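PDB 6F2P: paenibacillus xanthan lyase from Paenibacillus, which probably removes the terminal mannosyl groups of xanthan side chains by beta-elimination, as a calcium-binding, multidomain polysaccharide lyase of family 8. Local coordinates for residues S900-N911 against F952-Y962; F217-Y225 against R390-N398. One frame throughout, in Å; residues are numbered along the deposited sequence.

The two contacts lie in different parts of a long, multidomain chain, with centres about 60 Å apart and nearest atoms about 36 Å apart, and they share no strand, helix or sheet. Interaction 2 comes first along the chain and is complete before interaction 1 begins. It joins the hairpin 217-219/223-224 of the N-terminal helical part to a loop between strands 380-385 and 411-415 of the super-sandwich part, fastening the two parts that together characterise family 8 lyases. Interaction 1 belongs to the Golvesin-like module at the C-terminus, probably an accessory to the catalytic part, where it packs strand 907-910 against a loop linking two sheets.

Interaction 1 (S900-N911 against F952-Y962); sequences STGIDTTVIVDN and FTPNVPISGTY. With CA (calcium ion), chain G.
Chi1 of -170° in V909 sets CG1 trans to the backbone N and brings it in plane to the edge of the F952 ring, 3.7 Å from CD2; V907, with chi1 -179°, has its CG1 placed likewise. The setting is an antiparallel beta-sandwich related to the Golvesin C-terminal domain. Strand 907-910 pairs with strand 1030-1039, and the loop 953-959 leads from strand 949-952 of one sheet to strand 960-967 of the other. V907 meets this loop with both methyls, CG1 lying 3.9 Å from P954 CB and CG2 against N955 O (3.4 Å) and P957 CD. V909 CG2 also touches P954, the two side chains crossing at about a right angle. At the other end of the contact, T905 sends its methyl CG2 to I958 CD1 (3.7 Å), and its carbonyl O faces the edge of the Y962 ring at CE2. The Y962 hydroxyl ties strand 960-967 near its start to the loop before it, donating to I958 O at 2.7 Å in the carbonyl plane, on a lone pair. A phenylalanine in place of Y962 would probably leave I958 O without this donor and the loop freer to shift beneath T905. Beyond V909 the chain reaches a calcium site completed by Y933 O, D936 O and D1032 OD1, where D910 gives both carboxylate oxygens and N911 its OD1, 2.3 Å from the metal.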
loop_
_atom_site.group_PDB
_atom_site.type_symbol
_atom_site.label_atom_id
_atom_site.label_comp_id
_atom_site.label_asym_id
_atom_site.label_seq_id
_atom_site.Cartn_x
_atom_site.Cartn_y
_atom_site.Cartn_z
ATOM N N SER A 900 -14.451 -36.258 1.312
ATOM C CA SER A 900 -13.268 -37.079 1.579
ATOM C C SER A 900 -13.291 -38.358 0.751
ATOM O O SER A 900 -14.339 -38.779 0.263
ATOM C CB SER A 900 -13.137 -37.403 3.067
ATOM O OG SER A 900 -14.326 -37.987 3.561
ATOM N N THR A 901 -12.125 -38.965 0.572
ATOM C CA THR A 901 -12.021 -40.176 -0.229
ATOM C C THR A 901 -11.347 -41.269 0.588
ATOM O O THR A 901 -10.852 -41.008 1.686
ATOM C CB THR A 901 -11.219 -39.935 -1.529
ATOM O OG1 THR A 901 -9.840 -39.715 -1.210
ATOM C CG2 THR A 901 -11.762 -38.722 -2.293
ATOM N N GLY A 902 -11.328 -42.485 0.052
ATOM C CA GLY A 902 -10.669 -43.601 0.712
ATOM C C GLY A 902 -9.214 -43.338 1.076
ATOM O O GLY A 902 -8.743 -43.797 2.117
ATOM N N ILE A 903 -8.513 -42.592 0.220
ATOM C CA ILE A 903 -7.109 -42.239 0.431
ATOM C C ILE A 903 -6.869 -41.711 1.852
ATOM O O ILE A 903 -5.859 -42.034 2.485
ATOM C CB ILE A 903 -6.615 -41.202 -0.634
ATOM C CG1 ILE A 903 -6.489 -41.844 -2.020
ATOM C CG2 ILE A 903 -5.270 -40.606 -0.252
ATOM C CD1 ILE A 903 -7.785 -41.925 -2.810
ATOM N N ASP A 904 -7.821 -40.930 2.360
ATOM C CA ASP A 904 -7.689 -40.288 3.666
ATOM C C ASP A 904 -8.134 -41.174 4.818
ATOM O O ASP A 904 -7.566 -41.111 5.910
ATOM C CB ASP A 904 -8.521 -39.001 3.727
ATOM C CG ASP A 904 -8.152 -38.004 2.643
ATOM O OD1 ASP A 904 -6.937 -37.788 2.417
ATOM O OD2 ASP A 904 -9.091 -37.442 2.026
ATOM N N THR A 905 -9.161 -41.985 4.578
ATOM C CA THR A 905 -9.877 -42.642 5.674
ATOM C C THR A 905 -9.613 -44.142 5.825
ATOM O O THR A 905 -9.582 -44.647 6.941
ATOM C CB THR A 905 -11.402 -42.367 5.612
ATOM O OG1 THR A 905 -11.882 -42.575 4.279
ATOM C CG2 THR A 905 -11.699 -40.936 6.023
ATOM N N THR A 906 -9.422 -44.846 4.714
ATOM C CA THR A 906 -9.125 -46.275 4.759
ATOM C C THR A 906 -7.870 -46.571 5.595
ATOM O O THR A 906 -6.839 -45.921 5.428
ATOM C CB THR A 906 -8.966 -46.864 3.338
ATOM O OG1 THR A 906 -10.193 -46.709 2.612
ATOM C CG2 THR A 906 -8.607 -48.349 3.409
ATOM N N VAL A 907 -7.972 -47.531 6.511
ATOM C CA VAL A 907 -6.846 -47.905 7.364
ATOM C C VAL A 907 -6.528 -49.397 7.248
ATOM O O VAL A 907 -7.433 -50.226 7.291
ATOM C CB VAL A 907 -7.121 -47.580 8.842
ATOM C CG1 VAL A 907 -5.922 -47.965 9.692
ATOM C CG2 VAL A 907 -7.447 -46.102 9.015
ATOM N N ILE A 908 -5.251 -49.737 7.080
ATOM C CA ILE A 908 -4.827 -51.138 7.048
ATOM C C ILE A 908 -3.843 -51.445 8.173
ATOM O O ILE A 908 -2.903 -50.690 8.412
ATOM C CB ILE A 908 -4.160 -51.516 5.711
ATOM C CG1 ILE A 908 -5.130 -51.313 4.549
ATOM C CG2 ILE A 908 -3.655 -52.964 5.751
ATOM C CD1 ILE A 908 -4.570 -51.732 3.193
ATOM N N VAL A 909 -4.067 -52.551 8.875
ATOM C CA VAL A 909 -3.135 -52.981 9.910
ATOM C C VAL A 909 -2.616 -54.381 9.616
ATOM O O VAL A 909 -3.397 -55.322 9.514
ATOM C CB VAL A 909 -3.773 -52.942 11.303
ATOM C CG1 VAL A 909 -2.714 -53.147 12.358
ATOM C CG2 VAL A 909 -4.476 -51.615 11.522
ATOM N N ASP A 910 -1.298 -54.504 9.453
ATOM C CA ASP A 910 -0.665 -55.792 9.186
ATOM C C ASP A 910 -0.117 -56.332 10.499
ATOM O O ASP A 910 -0.025 -55.592 11.472
ATOM C CB ASP A 910 0.458 -55.631 8.159
ATOM C CG ASP A 910 0.909 -56.956 7.570
ATOM O OD1 ASP A 910 0.132 -57.550 6.791
ATOM O OD2 ASP A 910 2.036 -57.401 7.880
ATOM N N ASN A 911 0.230 -57.614 10.546
ATOM C CA ASN A 911 0.740 -58.199 11.785
ATOM C C ASN A 911 2.106 -57.635 12.163
ATOM O O ASN A 911 2.524 -57.708 13.322
ATOM C CB ASN A 911 0.818 -59.711 11.666
ATOM C CG ASN A 911 1.579 -60.147 10.441
ATOM O OD1 ASN A 911 1.084 -60.031 9.321
ATOM N ND2 ASN A 911 2.792 -60.651 10.644
ATOM N N PHE A 952 -5.563 -56.110 16.562
ATOM C CA PHE A 952 -5.336 -55.020 15.614
ATOM C C PHE A 952 -6.066 -53.749 16.053
ATOM O O PHE A 952 -7.289 -53.678 15.977
ATOM C CB PHE A 952 -5.842 -55.403 14.218
ATOM C CG PHE A 952 -5.197 -56.633 13.634
ATOM C CD1 PHE A 952 -5.729 -57.892 13.865
ATOM C CD2 PHE A 952 -4.079 -56.526 12.822
ATOM C CE1 PHE A 952 -5.149 -59.029 13.314
ATOM C CE2 PHE A 952 -3.490 -57.662 12.268
ATOM C CZ PHE A 952 -4.030 -58.915 12.517
ATOM N N THR A 953 -5.323 -52.743 16.500
ATOM C CA THR A 953 -5.925 -51.457 16.854
ATOM C C THR A 953 -5.617 -50.390 15.802
ATOM O O THR A 953 -4.524 -49.824 15.790
ATOM C CB THR A 953 -5.449 -50.965 18.244
ATOM O OG1 THR A 953 -5.652 -51.997 19.219
ATOM C CG2 THR A 953 -6.208 -49.709 18.664
ATOM N N PRO A 954 -6.583 -50.114 14.910
ATOM C CA PRO A 954 -6.401 -49.101 13.863
ATOM C C PRO A 954 -6.538 -47.684 14.402
ATOM O O PRO A 954 -7.169 -47.471 15.439
ATOM C CB PRO A 954 -7.559 -49.383 12.907
ATOM C CG PRO A 954 -8.622 -49.922 13.790
ATOM C CD PRO A 954 -7.904 -50.761 14.819
ATOM N N ASN A 955 -5.942 -46.729 13.694
ATOM C CA ASN A 955 -6.108 -45.320 14.007
ATOM C C ASN A 955 -7.168 -44.728 13.083
ATOM O O ASN A 955 -6.902 -44.434 11.915
ATOM C CB ASN A 955 -4.783 -44.577 13.843
ATOM C CG ASN A 955 -4.799 -43.207 14.488
ATOM O OD1 ASN A 955 -5.861 -42.647 14.770
ATOM N ND2 ASN A 955 -3.614 -42.657 14.723
ATOM N N VAL A 956 -8.378 -44.576 13.606
ATOM C CA VAL A 956 -9.498 -44.114 12.799
ATOM C C VAL A 956 -9.398 -42.602 12.610
ATOM O O VAL A 956 -9.405 -41.848 13.584
ATOM C CB VAL A 956 -10.854 -44.548 13.419
ATOM C CG1 VAL A 956 -12.013 -44.024 12.607
ATOM C CG2 VAL A 956 -10.927 -46.056 13.494
ATOM N N PRO A 957 -9.273 -42.158 11.348
ATOM C CA PRO A 957 -9.071 -40.741 11.021
ATOM C C PRO A 957 -10.279 -39.884 11.385
ATOM O O PRO A 957 -10.137 -38.847 12.040
ATOM C CB PRO A 957 -8.884 -40.761 9.498
ATOM C CG PRO A 957 -8.429 -42.150 9.188
ATOM C CD PRO A 957 -9.183 -43.012 10.152
ATOM N N ILE A 958 -11.456 -40.327 10.959
ATOM C CA ILE A 958 -12.695 -39.583 11.151
ATOM C C ILE A 958 -13.733 -40.499 11.781
ATOM O O ILE A 958 -13.895 -41.641 11.349
ATOM C CB ILE A 958 -13.276 -39.092 9.797
ATOM C CG1 ILE A 958 -12.227 -38.333 8.983
ATOM C CG2 ILE A 958 -14.515 -38.235 10.015
ATOM C CD1 ILE A 958 -12.763 -37.767 7.679
ATOM N N SER A 959 -14.439 -40.007 12.794
ATOM C CA SER A 959 -15.580 -40.743 13.330
ATOM C C SER A 959 -16.569 -41.040 12.206
ATOM O O SER A 959 -16.772 -40.214 11.309
ATOM C CB SER A 959 -16.267 -39.955 14.444
ATOM O OG SER A 959 -15.408 -39.810 15.562
ATOM N N GLY A 960 -17.162 -42.230 12.238
ATOM C CA GLY A 960 -18.115 -42.604 11.211
ATOM C C GLY A 960 -18.330 -44.095 11.091
ATOM O O GLY A 960 -17.961 -44.860 11.984
ATOM N N THR A 961 -18.930 -44.506 9.979
ATOM C CA THR A 961 -19.237 -45.910 9.751
ATOM C C THR A 961 -18.171 -46.562 8.878
ATOM O O THR A 961 -17.826 -46.050 7.811
ATOM C CB THR A 961 -20.617 -46.074 9.102
ATOM O OG1 THR A 961 -21.600 -45.439 9.927
ATOM C CG2 THR A 961 -20.966 -47.539 8.955
ATOM N N TYR A 962 -17.655 -47.696 9.338
ATOM C CA TYR A 962 -16.571 -48.378 8.644
ATOM C C TYR A 962 -16.821 -49.866 8.443
ATOM O O TYR A 962 -17.096 -50.594 9.403
ATOM C CB TYR A 962 -15.275 -48.240 9.428
ATOM C CG TYR A 962 -14.653 -46.879 9.398
ATOM C CD1 TYR A 962 -15.025 -45.908 10.314
ATOM C CD2 TYR A 962 -13.669 -46.567 8.469
ATOM C CE1 TYR A 962 -14.446 -44.660 10.298
ATOM C CE2 TYR A 962 -13.082 -45.324 8.447
ATOM C CZ TYR A 962 -13.473 -44.374 9.363
ATOM O OH TYR A 962 -12.885 -43.135 9.345
HETATM CA CA CA G . 0.980 -59.953 7.034
#

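Interaction 2 (F217-Y225 against R390-N398); sequences FVQHTYYAY and RIGNYESIN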
loop_
_atom_site.group_PDB
_atom_site.type_symbol
_atom_site.label_atom_id
_atom_site.label_comp_id
_atom_site.label_asym_id
_atom_site.label_seq_id
_atom_site.Cartn_x
_atom_site.Cartn_y
_atom_site.Cartn_z
ATOM N N PHE A 217 -2.351 10.317 -1.347
ATOM C CA PHE A 217 -3.049 11.065 -2.381
ATOM C C PHE A 217 -2.501 10.658 -3.735
ATOM O O PHE A 217 -1.294 10.662 -3.953
ATOM C CB PHE A 217 -2.891 12.570 -2.207
ATOM C CG PHE A 217 -3.613 13.371 -3.256
ATOM C CD1 PHE A 217 -4.933 13.743 -3.074
ATOM C CD2 PHE A 217 -2.976 13.741 -4.428
ATOM C CE1 PHE A 217 -5.600 14.466 -4.038
ATOM C CE2 PHE A 217 -3.644 14.466 -5.398
ATOM C CZ PHE A 217 -4.956 14.828 -5.199
ATOM N N VAL A 218 -3.400 10.316 -4.647
ATOM C CA VAL A 218 -3.012 9.943 -5.994
ATOM C C VAL A 218 -3.676 10.865 -6.999
ATOM O O VAL A 218 -4.852 11.183 -6.874
ATOM C CB VAL A 218 -3.413 8.489 -6.298
ATOM C CG1 VAL A 218 -3.294 8.181 -7.788
ATOM C CG2 VAL A 218 -2.571 7.538 -5.476
ATOM N N GLN A 219 -2.917 11.296 -7.997
ATOM C CA GLN A 219 -3.469 12.102 -9.073
ATOM C C GLN A 219 -2.817 11.632 -10.365
ATOM O O GLN A 219 -1.777 10.967 -10.329
ATOM C CB GLN A 219 -3.230 13.593 -8.815
ATOM C CG GLN A 219 -3.945 14.527 -9.781
ATOM C CD GLN A 219 -5.446 14.273 -9.878
ATOM O OE1 GLN A 219 -5.929 13.786 -10.900
ATOM N NE2 GLN A 219 -6.189 14.628 -8.828
ATOM N N HIS A 220 -3.437 11.954 -11.495
ATOM C CA HIS A 220 -3.034 11.412 -12.792
ATOM C C HIS A 220 -3.042 9.894 -12.759
ATOM O O HIS A 220 -2.212 9.233 -13.394
ATOM C CB HIS A 220 -1.687 11.966 -13.245
ATOM C CG HIS A 220 -1.737 13.419 -13.592
ATOM N ND1 HIS A 220 -0.698 14.074 -14.222
ATOM C CD2 HIS A 220 -2.702 14.347 -13.401
ATOM C CE1 HIS A 220 -1.023 15.342 -14.399
ATOM N NE2 HIS A 220 -2.236 15.534 -13.905
ATOM N N THR A 221 -3.992 9.376 -11.982
ATOM C CA THR A 221 -4.319 7.959 -11.906
ATOM C C THR A 221 -3.308 7.070 -11.171
ATOM O O THR A 221 -3.712 6.158 -10.451
ATOM C CB THR A 221 -4.660 7.376 -13.296
ATOM O OG1 THR A 221 -5.604 8.234 -13.944
ATOM C CG2 THR A 221 -5.279 6.000 -13.157
ATOM N N TYR A 222 -2.012 7.329 -11.334
ATOM C CA TYR A 222 -0.995 6.402 -10.823
ATOM C C TYR A 222 0.173 7.044 -10.074
ATOM O O TYR A 222 1.225 6.417 -9.947
ATOM C CB TYR A 222 -0.404 5.569 -11.970
ATOM C CG TYR A 222 -1.420 4.904 -12.869
ATOM C CD1 TYR A 222 -2.210 3.857 -12.408
ATOM C CD2 TYR A 222 -1.582 5.314 -14.187
ATOM C CE1 TYR A 222 -3.141 3.237 -13.235
ATOM C CE2 TYR A 222 -2.514 4.706 -15.021
ATOM C CZ TYR A 222 -3.287 3.667 -14.542
ATOM O OH TYR A 222 -4.212 3.063 -15.372
ATOM N N TYR A 223 0.021 8.274 -9.589
ATOM C CA TYR A 223 1.175 8.962 -9.012
ATOM C C TYR A 223 0.933 9.498 -7.611
ATOM O O TYR A 223 -0.122 10.047 -7.317
ATOM C CB TYR A 223 1.695 10.069 -9.948
ATOM C CG TYR A 223 1.924 9.547 -11.341
ATOM C CD1 TYR A 223 0.894 9.546 -12.267
ATOM C CD2 TYR A 223 3.145 9.002 -11.719
ATOM C CE1 TYR A 223 1.068 9.039 -13.524
ATOM C CE2 TYR A 223 3.333 8.492 -12.991
ATOM C CZ TYR A 223 2.285 8.514 -13.888
ATOM O OH TYR A 223 2.429 8.015 -15.159
ATOM N N ALA A 224 1.926 9.309 -6.750
ATOM C CA ALA A 224 1.912 9.860 -5.406
ATOM C C ALA A 224 1.967 11.374 -5.530
ATOM O O ALA A 224 2.913 11.908 -6.101
ATOM C CB ALA A 224 3.111 9.352 -4.637
ATOM N N TYR A 225 0.963 12.070 -5.012
ATOM C CA TYR A 225 0.851 13.496 -5.302
ATOM C C TYR A 225 0.351 14.407 -4.178
ATOM O O TYR A 225 -0.202 15.472 -4.459
ATOM C CB TYR A 225 0.005 13.730 -6.564
ATOM C CG TYR A 225 0.826 14.206 -7.741
ATOM C CD1 TYR A 225 1.608 15.357 -7.650
ATOM C CD2 TYR A 225 0.824 13.508 -8.938
ATOM C CE1 TYR A 225 2.365 15.789 -8.723
ATOM C CE2 TYR A 225 1.572 13.935 -10.014
ATOM C CZ TYR A 225 2.338 15.072 -9.903
ATOM O OH TYR A 225 3.087 15.479 -10.978
ATOM N N ARG A 390 0.817 -0.788 -9.752
ATOM C CA ARG A 390 -0.287 0.101 -9.395
ATOM C C ARG A 390 0.104 1.583 -9.451
ATOM O O ARG A 390 -0.747 2.456 -9.648
ATOM C CB ARG A 390 -0.784 -0.204 -7.990
ATOM C CG ARG A 390 -1.234 -1.618 -7.751
ATOM C CD ARG A 390 -1.551 -1.799 -6.275
ATOM N NE ARG A 390 -0.394 -1.484 -5.441
ATOM C CZ ARG A 390 0.535 -2.364 -5.076
ATOM N NH1 ARG A 390 0.456 -3.634 -5.463
ATOM N NH2 ARG A 390 1.547 -1.968 -4.318
ATOM N N ILE A 391 1.393 1.850 -9.265
ATOM C CA ILE A 391 1.898 3.205 -9.130
ATOM C C ILE A 391 3.067 3.419 -10.079
ATOM O O ILE A 391 3.993 2.603 -10.117
ATOM C CB ILE A 391 2.386 3.450 -7.698
ATOM C CG1 ILE A 391 1.211 3.419 -6.718
ATOM C CG2 ILE A 391 3.139 4.761 -7.605
ATOM C CD1 ILE A 391 0.322 4.636 -6.783
ATOM N N GLY A 392 3.028 4.522 -10.829
ATOM C CA GLY A 392 4.040 4.819 -11.827
ATOM C C GLY A 392 5.389 5.226 -11.257
ATOM O O GLY A 392 5.468 5.788 -10.160
ATOM N N ASN A 393 6.453 4.941 -12.008
ATOM C CA ASN A 393 7.809 5.211 -11.545
ATOM C C ASN A 393 8.031 6.685 -11.227
ATOM O O ASN A 393 8.401 7.036 -10.110
ATOM C CB ASN A 393 8.872 4.669 -12.521
ATOM C CG ASN A 393 8.556 4.968 -13.989
ATOM O OD1 ASN A 393 7.705 5.803 -14.308
ATOM N ND2 ASN A 393 9.260 4.281 -14.891
ATOM N N TYR A 394 7.785 7.543 -12.208
ATOM C CA TYR A 394 7.763 8.987 -11.981
ATOM C C TYR A 394 6.965 9.632 -13.096
ATOM O O TYR A 394 6.694 9.001 -14.125
ATOM C CB TYR A 394 9.172 9.570 -11.980
ATOM C CG TYR A 394 9.841 9.488 -13.333
ATOM C CD1 TYR A 394 10.251 8.264 -13.848
ATOM C CD2 TYR A 394 10.059 10.627 -14.098
ATOM C CE1 TYR A 394 10.860 8.173 -15.084
ATOM C CE2 TYR A 394 10.681 10.545 -15.342
ATOM C CZ TYR A 394 11.079 9.312 -15.823
ATOM O OH TYR A 394 11.688 9.205 -17.051
ATOM N N GLU A 395 6.595 10.891 -12.904
ATOM C CA GLU A 395 5.860 11.593 -13.936
ATOM C C GLU A 395 6.718 12.629 -14.631
ATOM O O GLU A 395 7.358 13.467 -13.990
ATOM C CB GLU A 395 4.612 12.262 -13.384
ATOM C CG GLU A 395 3.791 12.888 -14.487
ATOM C CD GLU A 395 2.600 13.654 -13.983
ATOM O OE1 GLU A 395 1.482 13.351 -14.448
ATOM O OE2 GLU A 395 2.779 14.561 -13.142
ATOM N N SER A 396 6.732 12.567 -15.955
ATOM C CA SER A 396 7.334 13.624 -16.741
ATOM C C SER A 396 6.396 13.974 -17.884
ATOM O O SER A 396 6.169 13.166 -18.794
ATOM C CB SER A 396 8.697 13.194 -17.272
ATOM O OG SER A 396 9.273 14.240 -18.036
ATOM N N ILE A 397 5.816 15.166 -17.814
ATOM C CA ILE A 397 5.042 15.703 -18.930
ATOM C C ILE A 397 5.428 17.153 -19.150
ATOM O O ILE A 397 6.005 17.782 -18.258
ATOM C CB ILE A 397 3.538 15.625 -18.678
ATOM C CG1 ILE A 397 3.173 16.396 -17.409
ATOM C CG2 ILE A 397 3.098 14.181 -18.588
ATOM C CD1 ILE A 397 1.744 16.190 -16.974
ATOM N N ASN A 398 5.115 17.671 -20.337
ATOM C CA ASN A 398 5.406 19.061 -20.696
ATOM C C ASN A 398 6.814 19.490 -20.361
ATOM O O ASN A 398 7.015 20.623 -19.926
ATOM C CB ASN A 398 4.443 20.033 -20.006
ATOM C CG ASN A 398 3.014 19.555 -20.035
ATOM O OD1 ASN A 398 2.538 19.036 -21.051
ATOM N ND2 ASN A 398 2.318 19.705 -18.906
HETATM O O HOH W 1 4.344 8.195 -8.168
#
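E395 CB lies over one face of the Y223 ring, 4.2 Å from the centroid in a CH-pi contact, and Y222 CB lies against the opposite face, each offset toward the rim, while Q219 O and H220 C meet the ring edge in its plane. Two further rings turn their edges to the E395 carboxylate. H220 presents ND1 to OE1, its ring plane 63° from that of the carboxylate, and Y225 brings its hydroxyl to OE2, which lies in the plane of the phenol ring. Both are hydrogen bonds donated to the glutamate, although their very short modelled lengths are doubtful at this resolution. In E395, CG stands trans to the backbone N (chi1 -175°) and the chain stays extended, which carries the carboxylate from CB, over Y223, out to H220 and Y225. I397 CD1 touches the H220 ring edge, 3.9 Å from CE1. At the other end of the contact, G392 N donates to Y222 O at 2.8 Å in the carbonyl plane, with an N-H...O angle of 160°, and I391 CA comes within 3.4 Å of the same oxygen. A water accepts from A224 N and donates weakly to G392 O. The contact lies at the junction of the helical and super-sandwich domains, where family 8 lyases generally hold their substrate cleft. E395 OE2 also forms a salt bridge with R283, so the buried carboxylate's charge is probably balanced by the arginine, and polar bonds as well as packing join the two domains.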